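Local coordinates for alginate lyase (Chitinophaga sp. MD30, PDB 6KCW), which catalyses the cleavage of alginate, as a bacterial member of polysaccharide lyase family 36, at residues A[175-180]-A[191-196]; A[90-95]-A[230-235]; A[84-89]-A[118-123]; A[132-137]-A[145-150]. All coordinates share one frame; numbering follows the deposited sequence.

Contact 1 of 4, residues A[175-180]-A[191-196]; sequences SNRDGR and LDTAIR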
loop_
_atom_site.group_PDB
_atom_site.type_symbol
_atom_site.label_atom_id
_atom_site.label_comp_id
_atom_site.label_asym_id
_atom_site.label_seq_id
_atom_site.Cartn_x
_atom_site.Cartn_y
_atom_site.Cartn_z
ATOM N N SER A 175 3.471 -18.749 17.372
ATOM C CA SER A 175 4.808 -18.195 17.203
ATOM C C SER A 175 5.530 -18.775 15.992
ATOM O O SER A 175 6.742 -18.581 15.859
ATOM C CB SER A 175 5.640 -18.401 18.474
ATOM O OG SER A 175 5.283 -17.452 19.477
ATOM N N ASN A 176 4.803 -19.454 15.098
ATOM C CA ASN A 176 5.378 -20.089 13.918
ATOM C C ASN A 176 5.643 -19.069 12.817
ATOM O O ASN A 176 4.984 -18.021 12.717
ATOM C CB ASN A 176 4.456 -21.180 13.361
ATOM C CG ASN A 176 4.116 -22.243 14.385
ATOM O OD1 ASN A 176 5.001 -22.940 14.894
ATOM N ND2 ASN A 176 2.827 -22.382 14.691
ATOM N N ARG A 177 6.620 -19.400 11.980
ATOM C CA ARG A 177 6.950 -18.623 10.786
ATOM C C ARG A 177 6.285 -19.231 9.560
ATOM O O ARG A 177 6.937 -19.573 8.582
ATOM C CB ARG A 177 8.464 -18.547 10.609
ATOM C CG ARG A 177 8.966 -17.433 9.692
ATOM C CD ARG A 177 10.290 -17.825 9.040
ATOM N NE ARG A 177 10.746 -16.829 8.069
ATOM C CZ ARG A 177 11.308 -17.134 6.899
ATOM N NH1 ARG A 177 11.471 -18.405 6.550
ATOM N NH2 ARG A 177 11.696 -16.172 6.069
ATOM N N ASP A 178 4.966 -19.393 9.616
ATOM C CA ASP A 178 4.221 -20.033 8.544
ATOM C C ASP A 178 3.337 -19.054 7.777
ATOM O O ASP A 178 2.537 -19.481 6.941
ATOM C CB ASP A 178 3.402 -21.207 9.099
ATOM C CG ASP A 178 2.501 -20.813 10.257
ATOM O OD1 ASP A 178 2.652 -19.693 10.804
ATOM O OD2 ASP A 178 1.643 -21.647 10.633
ATOM N N GLY A 179 3.484 -17.753 8.008
ATOM C CA GLY A 179 2.785 -16.764 7.214
ATOM C C GLY A 179 3.461 -16.553 5.873
ATOM O O GLY A 179 4.350 -17.299 5.464
ATOM N N ARG A 180 3.034 -15.501 5.179
ATOM C CA ARG A 180 3.601 -15.209 3.870
ATOM C C ARG A 180 3.397 -13.741 3.537
ATOM O O ARG A 180 2.319 -13.193 3.780
ATOM C CB ARG A 180 2.953 -16.073 2.775
ATOM C CG ARG A 180 3.786 -16.197 1.519
ATOM C CD ARG A 180 4.711 -17.434 1.594
ATOM N NE ARG A 180 5.271 -17.732 0.275
ATOM C CZ ARG A 180 4.860 -18.720 -0.516
ATOM N NH1 ARG A 180 3.895 -19.538 -0.115
ATOM N NH2 ARG A 180 5.434 -18.908 -1.699
ATOM N N LEU A 191 9.218 -9.517 -3.655
ATOM C CA LEU A 191 9.342 -10.158 -2.358
ATOM C C LEU A 191 8.409 -11.353 -2.345
ATOM O O LEU A 191 7.228 -11.215 -2.680
ATOM C CB LEU A 191 8.988 -9.199 -1.219
ATOM C CG LEU A 191 8.942 -9.833 0.172
ATOM C CD1 LEU A 191 10.352 -10.132 0.660
ATOM C CD2 LEU A 191 8.194 -8.948 1.171
ATOM N N ASP A 192 8.936 -12.521 -1.964
ATOM C CA ASP A 192 8.102 -13.709 -1.770
ATOM C C ASP A 192 8.763 -14.519 -0.656
ATOM O O ASP A 192 9.592 -15.393 -0.913
ATOM C CB ASP A 192 7.953 -14.515 -3.058
ATOM C CG ASP A 192 7.250 -15.853 -2.842
ATOM O OD1 ASP A 192 6.437 -15.966 -1.899
ATOM O OD2 ASP A 192 7.520 -16.804 -3.614
ATOM N N THR A 193 8.403 -14.200 0.585
ATOM C CA THR A 193 9.045 -14.793 1.747
ATOM C C THR A 193 8.013 -15.347 2.718
ATOM O O THR A 193 6.914 -14.801 2.866
ATOM C CB THR A 193 9.912 -13.787 2.507
ATOM O OG1 THR A 193 10.439 -14.421 3.685
ATOM C CG2 THR A 193 9.078 -12.605 2.939
ATOM N N ALA A 194 8.387 -16.427 3.396
ATOM C CA ALA A 194 7.627 -16.814 4.562
ATOM C C ALA A 194 7.957 -15.832 5.677
ATOM O O ALA A 194 9.004 -15.179 5.665
ATOM C CB ALA A 194 7.937 -18.261 4.949
ATOM N N ILE A 195 7.042 -15.690 6.634
ATOM C CA ILE A 195 7.116 -14.579 7.574
ATOM C C ILE A 195 6.296 -14.925 8.803
ATOM O O ILE A 195 5.372 -15.738 8.748
ATOM C CB ILE A 195 6.613 -13.273 6.907
ATOM C CG1 ILE A 195 7.106 -12.036 7.652
ATOM C CG2 ILE A 195 5.105 -13.266 6.838
ATOM C CD1 ILE A 195 6.590 -10.727 7.064
ATOM N N ARG A 196 6.645 -14.305 9.926
ATOM C CA ARG A 196 5.842 -14.323 11.137
ATOM C C ARG A 196 5.252 -12.931 11.294
ATOM O O ARG A 196 6.000 -11.952 11.386
ATOM C CB ARG A 196 6.703 -14.728 12.334
ATOM C CG ARG A 196 6.041 -14.655 13.710
ATOM C CD ARG A 196 6.821 -15.494 14.719
ATOM N NE ARG A 196 8.211 -15.062 14.837
ATOM C CZ ARG A 196 9.036 -15.433 15.820
ATOM N NH1 ARG A 196 8.622 -16.253 16.789
ATOM N NH2 ARG A 196 10.280 -14.968 15.846
#
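R180 and D192 are joined by a salt bridge across the open end of the beta hairpin formed by strands 179-185 and 188-195, and the arginine can be followed outward. CB lies 4.2 Å from T193 O. CG is held anti to the backbone N (chi1 -159°), and it runs with CD past the same carbonyl, CD at 3.7 Å from T193 O. A bend at chi2 (91°) then turns the chain to the aspartate. There NE gives its hydrogen to D192 OD1 at 3.0 Å on the syn side, and NH2 adds a weak bond to that oxygen. Guanidinium and carboxylate are nearly coplanar, 22° apart. On the other face of the hairpin, I195 CG2 packs on the R180 backbone N at 3.5 Å. R177 lays one guanidinium face over the A194 peptide without a hydrogen bond; A194 O accepts from T193 OG1 at 2.6 Å. R196 NH1 makes only a weak bond to S175 O, while its NH2 forms a salt bridge to D138. Strand 179-185 is flanked in its sheet by strands 162-170 and 188-195; R180 touches Y168 and K170 of the former, and I195 rests on I134 of strand 128-135.

Contact 2 of 4, residues A[90-95]-A[230-235]; sequences GKVGFG and IYYDNL. With CA (calcium ion), chain C; PO4 (phosphate ion), chain B.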
loop_
_atom_site.group_PDB
_atom_site.type_symbol
_atom_site.label_atom_id
_atom_site.label_comp_id
_atom_site.label_asym_id
_atom_site.label_seq_id
_atom_site.Cartn_x
_atom_site.Cartn_y
_atom_site.Cartn_z
ATOM N N GLY A 90 7.849 7.481 -0.537
ATOM C CA GLY A 90 6.616 7.465 0.217
ATOM C C GLY A 90 5.884 6.165 -0.041
ATOM O O GLY A 90 6.397 5.273 -0.717
ATOM N N LYS A 91 4.667 6.092 0.491
ATOM C CA LYS A 91 3.809 4.923 0.338
ATOM C C LYS A 91 2.955 5.044 -0.931
ATOM O O LYS A 91 2.564 6.140 -1.342
ATOM C CB LYS A 91 2.914 4.753 1.576
ATOM C CG LYS A 91 3.588 4.131 2.823
ATOM C CD LYS A 91 4.801 4.938 3.307
ATOM C CE LYS A 91 5.326 4.494 4.666
ATOM N NZ LYS A 91 6.638 5.153 4.895
ATOM N N VAL A 92 2.656 3.897 -1.543
ATOM C CA VAL A 92 1.941 3.851 -2.816
ATOM C C VAL A 92 1.120 2.568 -2.868
ATOM O O VAL A 92 1.513 1.541 -2.324
ATOM C CB VAL A 92 2.929 3.940 -4.011
ATOM C CG1 VAL A 92 3.898 2.760 -4.009
ATOM C CG2 VAL A 92 2.186 4.033 -5.338
ATOM N N GLY A 93 -0.041 2.640 -3.511
ATOM C CA GLY A 93 -0.805 1.449 -3.843
ATOM C C GLY A 93 -1.495 0.780 -2.661
ATOM O O GLY A 93 -1.568 1.294 -1.558
ATOM N N PHE A 94 -1.982 -0.424 -2.930
ATOM C CA PHE A 94 -2.890 -1.139 -2.048
ATOM C C PHE A 94 -2.161 -2.273 -1.346
ATOM O O PHE A 94 -1.487 -3.079 -1.993
ATOM C CB PHE A 94 -4.079 -1.674 -2.848
ATOM C CG PHE A 94 -4.967 -0.583 -3.397
ATOM C CD1 PHE A 94 -4.640 0.066 -4.572
ATOM C CD2 PHE A 94 -6.116 -0.201 -2.720
ATOM C CE1 PHE A 94 -5.452 1.073 -5.071
ATOM C CE2 PHE A 94 -6.933 0.801 -3.211
ATOM C CZ PHE A 94 -6.603 1.449 -4.382
ATOM N N GLY A 95 -2.285 -2.315 -0.018
ATOM C CA GLY A 95 -1.710 -3.368 0.787
ATOM C C GLY A 95 -2.674 -3.890 1.835
ATOM O O GLY A 95 -3.888 -3.687 1.738
ATOM N N ILE A 230 -0.279 10.495 -8.783
ATOM C CA ILE A 230 -0.136 9.058 -8.976
ATOM C C ILE A 230 -1.481 8.522 -9.451
ATOM O O ILE A 230 -2.536 8.948 -8.967
ATOM C CB ILE A 230 0.320 8.354 -7.674
ATOM C CG1 ILE A 230 1.693 8.869 -7.230
ATOM C CG2 ILE A 230 0.339 6.836 -7.838
ATOM C CD1 ILE A 230 1.999 8.612 -5.784
ATOM N N TYR A 231 -1.454 7.602 -10.407
ATOM C CA TYR A 231 -2.675 7.070 -10.994
ATOM C C TYR A 231 -2.773 5.571 -10.742
ATOM O O TYR A 231 -1.839 4.823 -11.045
ATOM C CB TYR A 231 -2.714 7.350 -12.490
ATOM C CG TYR A 231 -2.532 8.802 -12.885
ATOM C CD1 TYR A 231 -1.263 9.358 -13.005
ATOM C CD2 TYR A 231 -3.626 9.607 -13.168
ATOM C CE1 TYR A 231 -1.095 10.676 -13.389
ATOM C CE2 TYR A 231 -3.463 10.923 -13.555
ATOM C CZ TYR A 231 -2.199 11.444 -13.662
ATOM O OH TYR A 231 -2.038 12.746 -14.039
ATOM N N TYR A 232 -3.910 5.138 -10.207
ATOM C CA TYR A 232 -4.219 3.732 -10.002
ATOM C C TYR A 232 -5.353 3.290 -10.926
ATOM O O TYR A 232 -6.176 4.097 -11.372
ATOM C CB TYR A 232 -4.599 3.467 -8.537
ATOM C CG TYR A 232 -3.580 3.980 -7.535
ATOM C CD1 TYR A 232 -2.407 3.272 -7.281
ATOM C CD2 TYR A 232 -3.791 5.167 -6.836
ATOM C CE1 TYR A 232 -1.477 3.736 -6.363
ATOM C CE2 TYR A 232 -2.863 5.635 -5.935
ATOM C CZ TYR A 232 -1.708 4.911 -5.700
ATOM O OH TYR A 232 -0.777 5.367 -4.800
ATOM N N ASP A 233 -5.404 1.985 -11.192
ATOM C CA ASP A 233 -6.441 1.426 -12.048
ATOM C C ASP A 233 -6.586 -0.065 -11.769
ATOM O O ASP A 233 -5.655 -0.723 -11.285
ATOM C CB ASP A 233 -6.116 1.652 -13.528
ATOM C CG ASP A 233 -7.352 1.675 -14.402
ATOM O OD1 ASP A 233 -8.417 1.211 -13.934
ATOM O OD2 ASP A 233 -7.251 2.162 -15.553
ATOM N N ASN A 234 -7.777 -0.586 -12.078
ATOM C CA ASN A 234 -8.002 -2.024 -12.220
ATOM C C ASN A 234 -7.745 -2.783 -10.920
ATOM O O ASN A 234 -7.064 -3.813 -10.906
ATOM C CB ASN A 234 -7.144 -2.588 -13.354
ATOM C CG ASN A 234 -7.500 -1.987 -14.701
ATOM O OD1 ASN A 234 -8.669 -1.919 -15.064
ATOM N ND2 ASN A 234 -6.494 -1.536 -15.441
ATOM N N LEU A 235 -8.323 -2.290 -9.825
ATOM C CA LEU A 235 -8.139 -2.906 -8.519
ATOM C C LEU A 235 -9.007 -4.150 -8.396
ATOM O O LEU A 235 -10.232 -4.071 -8.519
ATOM C CB LEU A 235 -8.491 -1.920 -7.406
ATOM C CG LEU A 235 -8.499 -2.575 -6.017
ATOM C CD1 LEU A 235 -7.091 -2.986 -5.577
ATOM C CD2 LEU A 235 -9.144 -1.678 -4.990
HETATM CA CA CA C . -9.916 2.185 -15.652
HETATM P P PO4 B . 6.239 4.566 8.661
HETATM O O1 PO4 B . 4.795 4.584 8.229
HETATM O O2 PO4 B . 6.413 5.491 9.847
HETATM O O3 PO4 B . 7.141 5.104 7.574
HETATM O O4 PO4 B . 6.632 3.142 9.087
HETATM O O HOH W 1 -9.789 2.682 -17.719
HETATM O O HOH W 2 -9.769 -0.348 -16.488
#
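Y232 reaches from segment 230-235 of strand 228-241 to the corner at G93, where the two facing sheets of a beta sandwich, the jelly-roll type of the concanavalin clan, meet through side chains and one backbone N-H. Packing is tightest round its hydroxyl: G93 N donates to Y232 OH at 3.1 Å in a fairly straight bond (164°), and V92 CG2 approaches the same oxygen at 3.3 Å from the ring edge. T213 OG1 is a second polar partner, so this buried hydroxyl is held from more than one place. F94 turns its edge to the face of Y232, centroids 5.8 Å apart and planes at 78°, a T-shaped pair extended by F211, which stacks on F94. Over one face of F94 sits L235, its CD1 making a CH-pi contact 4.0 Å from the ring centroid. Elsewhere the fit is slacker: V92 CG2 and I230 CG2 are 4.2 Å apart. K91, although buried, runs away from the interface to the phosphate. Only D233 is on the outward, partly exposed side, facing a hydrated calcium ion that N9, N11 and G43 also bind. D233 holds the calcium through both carboxylate oxygens, OD1 at 2.5 Å and OD2 at 2.7 Å.

Contact 3 of 4, residues A[84-89]-A[118-123]; sequences FDWSRG and MMWYQT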
loop_
_atom_site.group_PDB
_atom_site.type_symbol
_atom_site.label_atom_id
_atom_site.label_comp_id
_atom_site.label_asym_id
_atom_site.label_seq_id
_atom_site.Cartn_x
_atom_site.Cartn_y
_atom_site.Cartn_z
ATOM N N PHE A 84 6.311 13.600 -12.203
ATOM C CA PHE A 84 6.277 13.308 -10.781
ATOM C C PHE A 84 7.622 13.659 -10.152
ATOM O O PHE A 84 8.681 13.426 -10.739
ATOM C CB PHE A 84 5.941 11.836 -10.560
ATOM C CG PHE A 84 5.690 11.484 -9.129
ATOM C CD1 PHE A 84 4.422 11.598 -8.592
ATOM C CD2 PHE A 84 6.727 11.036 -8.317
ATOM C CE1 PHE A 84 4.183 11.277 -7.273
ATOM C CE2 PHE A 84 6.497 10.706 -7.001
ATOM C CZ PHE A 84 5.222 10.828 -6.472
ATOM N N ASP A 85 7.583 14.253 -8.970
ATOM C CA ASP A 85 8.804 14.628 -8.263
ATOM C C ASP A 85 9.105 13.518 -7.268
ATOM O O ASP A 85 8.469 13.421 -6.213
ATOM C CB ASP A 85 8.660 15.989 -7.581
ATOM C CG ASP A 85 9.931 16.421 -6.850
ATOM O OD1 ASP A 85 11.014 15.825 -7.091
ATOM O OD2 ASP A 85 9.844 17.360 -6.027
ATOM N N TRP A 86 10.089 12.684 -7.609
ATOM C CA TRP A 86 10.418 11.532 -6.775
ATOM C C TRP A 86 10.627 11.936 -5.324
ATOM O O TRP A 86 10.079 11.316 -4.408
ATOM C CB TRP A 86 11.675 10.844 -7.298
ATOM C CG TRP A 86 11.570 10.194 -8.639
ATOM C CD1 TRP A 86 12.428 10.355 -9.683
ATOM C CD2 TRP A 86 10.591 9.237 -9.065
ATOM N NE1 TRP A 86 12.045 9.571 -10.731
ATOM C CE2 TRP A 86 10.917 8.873 -10.383
ATOM C CE3 TRP A 86 9.471 8.654 -8.461
ATOM C CZ2 TRP A 86 10.162 7.952 -11.114
ATOM C CZ3 TRP A 86 8.721 7.748 -9.184
ATOM C CH2 TRP A 86 9.068 7.404 -10.499
ATOM N N SER A 87 11.423 12.982 -5.105
ATOM C CA SER A 87 11.813 13.457 -3.769
ATOM C C SER A 87 12.443 12.279 -3.019
ATOM O O SER A 87 13.276 11.576 -3.605
ATOM C CB SER A 87 10.624 14.112 -3.091
ATOM O OG SER A 87 11.001 14.553 -1.819
ATOM N N ARG A 88 12.092 12.033 -1.751
ATOM C CA ARG A 88 12.732 10.938 -1.023
ATOM C C ARG A 88 11.981 9.623 -1.176
ATOM O O ARG A 88 12.610 8.565 -1.268
ATOM C CB ARG A 88 12.885 11.283 0.463
ATOM C CG ARG A 88 13.424 10.143 1.340
ATOM C CD ARG A 88 14.947 10.020 1.195
ATOM N NE ARG A 88 15.522 9.186 2.219
ATOM C CZ ARG A 88 16.589 8.424 2.026
ATOM N NH1 ARG A 88 17.163 8.369 0.831
ATOM N NH2 ARG A 88 17.085 7.683 3.023
ATOM N N GLY A 89 10.657 9.661 -1.231
ATOM C CA GLY A 89 9.858 8.469 -1.401
ATOM C C GLY A 89 8.586 8.578 -0.599
ATOM O O GLY A 89 8.263 9.623 -0.045
ATOM N N MET A 118 3.765 -0.983 0.238
ATOM C CA MET A 118 4.816 -0.794 -0.750
ATOM C C MET A 118 5.170 0.682 -0.836
ATOM O O MET A 118 4.314 1.554 -0.653
ATOM C CB MET A 118 4.397 -1.320 -2.149
ATOM C CG MET A 118 5.536 -1.340 -3.183
ATOM S SD MET A 118 5.092 -2.028 -4.799
ATOM C CE MET A 118 3.961 -0.755 -5.402
ATOM N N MET A 119 6.444 0.952 -1.121
ATOM C CA MET A 119 6.939 2.313 -1.251
ATOM C C MET A 119 7.669 2.484 -2.573
ATOM O O MET A 119 8.125 1.518 -3.186
ATOM C CB MET A 119 7.905 2.688 -0.124
ATOM C CG MET A 119 7.314 2.691 1.253
ATOM S SD MET A 119 8.535 3.337 2.410
ATOM C CE MET A 119 8.875 4.993 1.811
ATOM N N TRP A 120 7.774 3.737 -3.008
ATOM C CA TRP A 120 8.854 4.131 -3.896
ATOM C C TRP A 120 9.907 4.848 -3.054
ATOM O O TRP A 120 9.632 5.304 -1.939
ATOM C CB TRP A 120 8.345 5.000 -5.054
ATOM C CG TRP A 120 8.243 6.442 -4.745
ATOM C CD1 TRP A 120 9.195 7.392 -4.964
ATOM C CD2 TRP A 120 7.122 7.119 -4.167
ATOM N NE1 TRP A 120 8.742 8.621 -4.547
ATOM C CE2 TRP A 120 7.472 8.481 -4.051
ATOM C CE3 TRP A 120 5.860 6.705 -3.726
ATOM C CZ2 TRP A 120 6.601 9.435 -3.519
ATOM C CZ3 TRP A 120 4.996 7.653 -3.201
ATOM C CH2 TRP A 120 5.371 9.002 -3.105
ATOM N N TYR A 121 11.137 4.891 -3.564
ATOM C CA TYR A 121 12.255 5.319 -2.734
ATOM C C TYR A 121 13.399 5.790 -3.622
ATOM O O TYR A 121 13.679 5.173 -4.655
ATOM C CB TYR A 121 12.719 4.173 -1.823
ATOM C CG TYR A 121 13.731 4.554 -0.747
ATOM C CD1 TYR A 121 13.328 5.165 0.431
ATOM C CD2 TYR A 121 15.083 4.248 -0.893
ATOM C CE1 TYR A 121 14.246 5.493 1.416
ATOM C CE2 TYR A 121 16.008 4.571 0.091
ATOM C CZ TYR A 121 15.582 5.197 1.239
ATOM O OH TYR A 121 16.495 5.520 2.218
ATOM N N GLN A 122 14.062 6.875 -3.204
ATOM C CA GLN A 122 15.209 7.420 -3.922
ATOM C C GLN A 122 16.438 7.425 -3.024
ATOM O O GLN A 122 16.406 7.956 -1.902
ATOM C CB GLN A 122 14.940 8.832 -4.453
ATOM C CG GLN A 122 16.190 9.464 -5.059
ATOM C CD GLN A 122 15.890 10.537 -6.076
ATOM O OE1 GLN A 122 16.623 10.700 -7.047
ATOM N NE2 GLN A 122 14.807 11.278 -5.864
ATOM N N THR A 123 17.518 6.833 -3.527
ATOM C CA THR A 123 18.770 6.751 -2.792
ATOM C C THR A 123 19.532 8.059 -2.899
ATOM O O THR A 123 19.392 8.797 -3.875
ATOM C CB THR A 123 19.647 5.627 -3.347
ATOM O OG1 THR A 123 19.946 5.898 -4.730
ATOM C CG2 THR A 123 18.940 4.288 -3.229
#
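W120 is held between F84 and G89, one on each face of the indole. F84 turns its edge to one face, CZ 3.5 Å from W120 CZ2, with the planes at 81°. On the other face G89 CA makes a CH-pi contact, 3.6 Å from the centroid of the five-membered ring. CG of W120 stands between its backbone N and carbonyl carbon (chi1 85°), which brings the ring back over the neighbouring chain. The pyrrole N-H uses a lone pair of W86 O, NE1 to O 3.0 Å and almost exactly in the ring plane, so the rotation of the indole is fixed. W86 itself lies obliquely to W120, and F80 joins F84, W86 and W120 in the aromatic cluster. Here the loop 84-88 enters the antiparallel sheet, where G89 and Y121 are a non-hydrogen-bonded pair of strands 89-92 and 113-122. Next to that pair Q122 N bonds to R88 O. The extended side chain of Q122 lies across the loop, its NE2 donating to S87 O at 2.7 Å, close to the plane of both groups.

Contact 4 of 4, residues A[132-137]-A[145-150]; sequences PYIYHK and DTFGKS. With PO4 (phosphate ion), chain B.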
loop_
_atom_site.group_PDB
_atom_site.type_symbol
_atom_site.label_atom_id
_atom_site.label_comp_id
_atom_site.label_asym_id
_atom_site.label_seq_id
_atom_site.Cartn_x
_atom_site.Cartn_y
_atom_site.Cartn_z
ATOM N N PRO A 132 9.349 -3.318 -0.972
ATOM C CA PRO A 132 8.451 -3.720 0.111
ATOM C C PRO A 132 8.690 -2.848 1.333
ATOM O O PRO A 132 9.755 -2.254 1.509
ATOM C CB PRO A 132 8.840 -5.178 0.393
ATOM C CG PRO A 132 9.685 -5.607 -0.784
ATOM C CD PRO A 132 10.310 -4.371 -1.340
ATOM N N TYR A 133 7.672 -2.778 2.187
ATOM C CA TYR A 133 7.749 -1.976 3.407
ATOM C C TYR A 133 6.855 -2.667 4.439
ATOM O O TYR A 133 5.676 -2.341 4.574
ATOM C CB TYR A 133 7.328 -0.535 3.158
ATOM C CG TYR A 133 7.818 0.395 4.232
ATOM C CD1 TYR A 133 9.164 0.727 4.315
ATOM C CD2 TYR A 133 6.951 0.919 5.179
ATOM C CE1 TYR A 133 9.636 1.556 5.292
ATOM C CE2 TYR A 133 7.417 1.758 6.168
ATOM C CZ TYR A 133 8.761 2.076 6.217
ATOM O OH TYR A 133 9.241 2.904 7.204
ATOM N N ILE A 134 7.430 -3.628 5.151
ATOM C CA ILE A 134 6.664 -4.577 5.950
ATOM C C ILE A 134 6.978 -4.354 7.426
ATOM O O ILE A 134 8.144 -4.385 7.835
ATOM C CB ILE A 134 6.969 -6.026 5.539
ATOM C CG1 ILE A 134 6.978 -6.161 4.020
ATOM C CG2 ILE A 134 5.913 -6.962 6.066
ATOM C CD1 ILE A 134 5.716 -5.685 3.393
ATOM N N TYR A 135 5.943 -4.093 8.217
ATOM C CA TYR A 135 6.031 -4.260 9.658
ATOM C C TYR A 135 5.571 -5.679 9.951
ATOM O O TYR A 135 4.578 -6.142 9.379
ATOM C CB TYR A 135 5.177 -3.232 10.415
ATOM C CG TYR A 135 5.656 -1.791 10.296
ATOM C CD1 TYR A 135 5.411 -1.060 9.148
ATOM C CD2 TYR A 135 6.330 -1.156 11.344
ATOM C CE1 TYR A 135 5.833 0.251 9.016
ATOM C CE2 TYR A 135 6.763 0.170 11.222
ATOM C CZ TYR A 135 6.510 0.866 10.046
ATOM O OH TYR A 135 6.919 2.182 9.867
ATOM N N HIS A 136 6.324 -6.383 10.792
ATOM C CA HIS A 136 5.986 -7.745 11.181
ATOM C C HIS A 136 6.715 -8.073 12.482
ATOM O O HIS A 136 7.460 -7.253 13.033
ATOM C CB HIS A 136 6.341 -8.734 10.082
ATOM C CG HIS A 136 7.778 -8.679 9.681
ATOM N ND1 HIS A 136 8.672 -9.685 9.977
ATOM C CD2 HIS A 136 8.480 -7.735 9.010
ATOM C CE1 HIS A 136 9.863 -9.365 9.502
ATOM N NE2 HIS A 136 9.775 -8.187 8.911
ATOM N N LYS A 137 6.487 -9.297 12.966
ATOM C CA LYS A 137 6.942 -9.669 14.296
ATOM C C LYS A 137 8.455 -9.606 14.414
ATOM O O LYS A 137 8.985 -9.352 15.504
ATOM C CB LYS A 137 6.444 -11.071 14.637
ATOM C CG LYS A 137 7.000 -11.620 15.926
ATOM C CD LYS A 137 6.342 -10.978 17.111
ATOM C CE LYS A 137 7.061 -11.350 18.372
ATOM N NZ LYS A 137 8.349 -10.581 18.414
ATOM N N ASP A 145 10.398 -2.918 7.358
ATOM C CA ASP A 145 11.354 -3.879 6.839
ATOM C C ASP A 145 11.175 -3.955 5.327
ATOM O O ASP A 145 10.067 -4.221 4.846
ATOM C CB ASP A 145 11.111 -5.230 7.519
ATOM C CG ASP A 145 12.201 -6.235 7.261
ATOM O OD1 ASP A 145 13.107 -5.954 6.449
ATOM O OD2 ASP A 145 12.135 -7.332 7.870
ATOM N N THR A 146 12.243 -3.680 4.574
ATOM C CA THR A 146 12.199 -3.843 3.125
ATOM C C THR A 146 12.641 -5.220 2.672
ATOM O O THR A 146 12.508 -5.526 1.480
ATOM C CB THR A 146 13.090 -2.822 2.411
ATOM O OG1 THR A 146 14.465 -3.079 2.741
ATOM C CG2 THR A 146 12.697 -1.387 2.780
ATOM N N PHE A 147 13.185 -6.031 3.583
ATOM C CA PHE A 147 13.822 -7.307 3.264
ATOM C C PHE A 147 14.947 -7.143 2.256
ATOM O O PHE A 147 15.321 -8.098 1.571
ATOM C CB PHE A 147 12.796 -8.329 2.772
ATOM C CG PHE A 147 11.923 -8.862 3.867
ATOM C CD1 PHE A 147 10.808 -8.150 4.298
ATOM C CD2 PHE A 147 12.226 -10.063 4.485
ATOM C CE1 PHE A 147 10.004 -8.632 5.322
ATOM C CE2 PHE A 147 11.427 -10.550 5.507
ATOM C CZ PHE A 147 10.314 -9.827 5.929
ATOM N N GLY A 148 15.509 -5.939 2.176
ATOM C CA GLY A 148 16.533 -5.652 1.199
ATOM C C GLY A 148 16.095 -5.702 -0.249
ATOM O O GLY A 148 16.954 -5.777 -1.128
ATOM N N LYS A 149 14.793 -5.646 -0.538
ATOM C CA LYS A 149 14.306 -5.923 -1.891
ATOM C C LYS A 149 13.920 -4.643 -2.628
ATOM O O LYS A 149 13.469 -3.662 -2.028
ATOM C CB LYS A 149 13.105 -6.873 -1.858
ATOM C CG LYS A 149 13.308 -8.113 -0.989
ATOM C CD LYS A 149 14.472 -8.945 -1.513
ATOM C CE LYS A 149 14.450 -10.378 -0.986
ATOM N NZ LYS A 149 15.469 -11.229 -1.674
ATOM N N SER A 150 14.091 -4.664 -3.949
ATOM C CA SER A 150 13.719 -3.508 -4.751
ATOM C C SER A 150 13.335 -3.941 -6.155
ATOM O O SER A 150 13.780 -4.977 -6.651
ATOM C CB SER A 150 14.849 -2.473 -4.813
ATOM O OG SER A 150 15.966 -2.973 -5.517
HETATM P P PO4 B . 6.239 4.566 8.661
HETATM O O1 PO4 B . 4.795 4.584 8.229
HETATM O O2 PO4 B . 6.413 5.491 9.847
HETATM O O3 PO4 B . 7.141 5.104 7.574
HETATM O O4 PO4 B . 6.632 3.142 9.087
#
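I134 and D145 form a single antiparallel bridge, two backbone hydrogen bonds of 2.7 Å each between N and O of the two residues, which ties the edge strand 128-135 to a loop. That loop then makes a type I' beta turn, T146 to K149, reinforced by an Asx turn at D145 and an ST turn at T146. The carboxylate of D145 is gripped through both oxygens: OD1 receives F147 N, and OD2 is met on its anti side by H136 NE2 at 2.7 Å. That bond lies in the imidazole plane, and ring and carboxylate are only 20° apart. Because CG of H136 stands between its backbone N and carbonyl carbon (chi1 57°), the ring swings toward D145. F147 lies nearly parallel to it but slid aside, CZ 3.4 Å from H136 NE2. Y133 and Y135 point away to the phosphate, whose O4 is doubtfully placed, too close to Y135; Y133 OH also bonds G144 N. At the other end of the contact P132 CD touches K149 O at 3.3 Å.

Contacts 2, 3 and 4 share the six-stranded sheet. V92 N of contact 2 is 3.0 Å from M118 O of contact 3, a probable hydrogen bond between neighbouring strands, and M119 SD of contact 3 packs on Y133 CD1 of contact 4 at 3.3 Å. The phosphate draws contacts 2 and 4 together through K91 and Y133, with R117 as a further partner; probably from the crystallisation liquor, it may nonetheless mark a pocket for an anionic substrate. The calcium ion at the far side of contact 2 is remote from it. Contact 1 is about 12 Å from contact 4 between centres and adjoins it where R196 O probably accepts from K137 N.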